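PDB 1PP7: 39 kDa initiator binding protein from Trichomonas vaginalis, which recognises and binds the initiator element of core promoters, through the DNA-binding domain that makes up this chain, and so probably helps start transcription. Local coordinates for residues Leu57-Asp62 with Phe110-Val115. Sequence-based numbering, arbitrary orientation.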
loop_
_atom_site.group_PDB
_atom_site.type_symbol
_atom_site.label_atom_id
_atom_site.label_comp_id
_atom_site.label_asym_id
_atom_site.label_seq_id
_atom_site.Cartn_x
_atom_site.Cartn_y
_atom_site.Cartn_z
ATOM N N LEU C 57 4.884 -1.031 -5.435
ATOM C CA LEU C 57 4.624 -0.231 -4.265
ATOM C C LEU C 57 5.988 0.014 -3.641
ATOM O O LEU C 57 6.515 -0.863 -2.970
ATOM C CB LEU C 57 3.724 -0.983 -3.287
ATOM C CG LEU C 57 3.246 -0.152 -2.113
ATOM C CD1 LEU C 57 2.780 1.165 -2.670
ATOM C CD2 LEU C 57 2.142 -0.891 -1.333
ATOM N N SER C 58 6.556 1.202 -3.893
ATOM C CA SER C 58 7.868 1.589 -3.357
ATOM C C SER C 58 8.124 3.095 -3.186
ATOM O O SER C 58 7.562 3.932 -3.885
ATOM C CB SER C 58 9.017 0.959 -4.197
ATOM O OG SER C 58 8.885 1.208 -5.572
ATOM N N TRP C 59 8.964 3.439 -2.219
ATOM C CA TRP C 59 9.293 4.847 -2.003
ATOM C C TRP C 59 10.218 5.347 -3.116
ATOM O O TRP C 59 11.146 4.647 -3.561
ATOM C CB TRP C 59 10.024 5.047 -0.678
ATOM C CG TRP C 59 9.208 4.713 0.544
ATOM C CD1 TRP C 59 9.336 3.598 1.339
ATOM C CD2 TRP C 59 8.169 5.519 1.142
ATOM N NE1 TRP C 59 8.448 3.675 2.381
ATOM C CE2 TRP C 59 7.724 4.839 2.284
ATOM C CE3 TRP C 59 7.584 6.750 0.817
ATOM C CZ2 TRP C 59 6.728 5.333 3.096
ATOM C CZ3 TRP C 59 6.595 7.249 1.621
ATOM C CH2 TRP C 59 6.171 6.539 2.751
ATOM N N ILE C 60 9.979 6.555 -3.573
ATOM C CA ILE C 60 10.873 7.124 -4.574
ATOM C C ILE C 60 11.713 8.215 -3.815
ATOM O O ILE C 60 12.740 8.676 -4.285
ATOM C CB ILE C 60 10.058 7.657 -5.797
ATOM C CG1 ILE C 60 9.121 8.777 -5.378
ATOM C CG2 ILE C 60 9.208 6.502 -6.384
ATOM C CD1 ILE C 60 8.133 9.114 -6.459
ATOM N N SER C 61 11.271 8.596 -2.624
ATOM C CA SER C 61 12.021 9.541 -1.803
ATOM C C SER C 61 11.586 9.324 -0.351
ATOM O O SER C 61 10.799 8.397 -0.075
ATOM C CB SER C 61 11.768 10.984 -2.242
ATOM O OG SER C 61 10.434 11.388 -2.005
ATOM N N ASP C 62 12.089 10.135 0.579
ATOM C CA ASP C 62 11.691 10.010 1.988
ATOM C C ASP C 62 10.179 10.243 2.117
ATOM O O ASP C 62 9.541 9.782 3.093
ATOM C CB ASP C 62 12.395 11.052 2.885
ATOM C CG ASP C 62 13.795 10.613 3.371
ATOM O OD1 ASP C 62 14.061 9.380 3.490
ATOM O OD2 ASP C 62 14.620 11.532 3.662
ATOM N N PHE C 110 3.364 11.005 6.200
ATOM C CA PHE C 110 3.439 9.645 5.733
ATOM C C PHE C 110 4.797 9.531 4.983
ATOM O O PHE C 110 4.962 9.961 3.827
ATOM C CB PHE C 110 2.203 9.369 4.860
ATOM C CG PHE C 110 2.074 7.940 4.425
ATOM C CD1 PHE C 110 2.741 7.475 3.276
ATOM C CD2 PHE C 110 1.350 7.027 5.197
ATOM C CE1 PHE C 110 2.688 6.127 2.918
ATOM C CE2 PHE C 110 1.299 5.660 4.835
ATOM C CZ PHE C 110 1.970 5.220 3.699
ATOM N N THR C 111 5.766 8.932 5.657
ATOM C CA THR C 111 7.107 8.828 5.107
ATOM C C THR C 111 7.753 7.505 5.440
ATOM O O THR C 111 7.188 6.687 6.196
ATOM C CB THR C 111 8.043 9.917 5.712
ATOM O OG1 THR C 111 8.311 9.623 7.099
ATOM C CG2 THR C 111 7.395 11.241 5.680
ATOM N N ARG C 112 8.971 7.357 4.900
ATOM C CA ARG C 112 9.831 6.196 5.079
ATOM C C ARG C 112 9.760 5.763 6.523
ATOM O O ARG C 112 9.572 4.593 6.780
ATOM C CB ARG C 112 11.275 6.545 4.690
ATOM C CG ARG C 112 12.282 5.373 4.586
ATOM C CD ARG C 112 12.704 5.084 3.139
ATOM N NE ARG C 112 13.203 6.273 2.444
ATOM C CZ ARG C 112 13.620 6.281 1.180
ATOM N NH1 ARG C 112 13.595 5.170 0.462
ATOM N NH2 ARG C 112 14.083 7.397 0.634
ATOM N N ASN C 113 9.909 6.684 7.468
ATOM C CA ASN C 113 9.807 6.310 8.883
ATOM C C ASN C 113 8.754 7.031 9.739
ATOM O O ASN C 113 8.940 7.260 10.940
ATOM C CB ASN C 113 11.186 6.323 9.590
ATOM C CG ASN C 113 11.980 7.580 9.330
ATOM O OD1 ASN C 113 11.495 8.697 9.579
ATOM N ND2 ASN C 113 13.212 7.416 8.812
ATOM N N SER C 114 7.629 7.389 9.136
ATOM C CA SER C 114 6.581 7.974 9.942
ATOM C C SER C 114 5.233 7.822 9.285
ATOM O O SER C 114 5.132 7.868 8.067
ATOM C CB SER C 114 6.887 9.473 10.293
ATOM O OG SER C 114 6.315 10.460 9.414
ATOM N N VAL C 115 4.214 7.574 10.111
ATOM C CA VAL C 115 2.792 7.525 9.692
ATOM C C VAL C 115 2.033 8.310 10.775
ATOM O O VAL C 115 1.800 7.766 11.860
ATOM C CB VAL C 115 2.116 6.194 9.821
ATOM C CG1 VAL C 115 1.007 6.092 8.745
ATOM C CG2 VAL C 115 3.113 5.086 9.892
HETATM O O HOH W 1 8.583 2.489 5.289
#
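Trp-59 and Asp-62 meet Thr-111 and Arg-112 in a surface contact that joins edge strand 57-59 of the four-stranded sheet and the turn after it to the hairpin 110-115 near the end of the modelled fragment. The indole lies against the hairpin backbone: Trp-59 CH2 lies 3.3 Å from Thr-111 C, Arg-112 N sits over one ring face, and Arg-112 CA lies 4.1 Å from the centroid of the five-membered ring, 29° off its normal, which defines a CH-pi contact. CH2 of the indole comes 3.5 Å from Phe-110 CE1, with the two ring planes inclined at 39°. A water accepts from Trp-59 NE1 (3.1 Å) and donates to Arg-112 O, tying the pyrrole side to the same backbone. Arg-112 N donates a nearly straight bond to Asp-62 O (3.1 Å, 166°). Bent at chi2 and chi3, the arginine chain brings its guanidinium over Ser-61 O, with Asp-62 OD1 at its edge. The resulting salt bridge is long, 3.4 Å from Arg-112 NE to Asp-62 OD1, and its hydrogen bonds are weak. Phe-110 turns inward to meet His-39 edge-to-face, while Thr-111 O accepts from His-39 NE2, so the hairpin also grips helix 34-45 at a residue known to bind zinc in this protein. Such packing of a short hairpin against a sheet edge and a helix belongs here to the initiator-binding domain, a member of the helix-turn-helix clan.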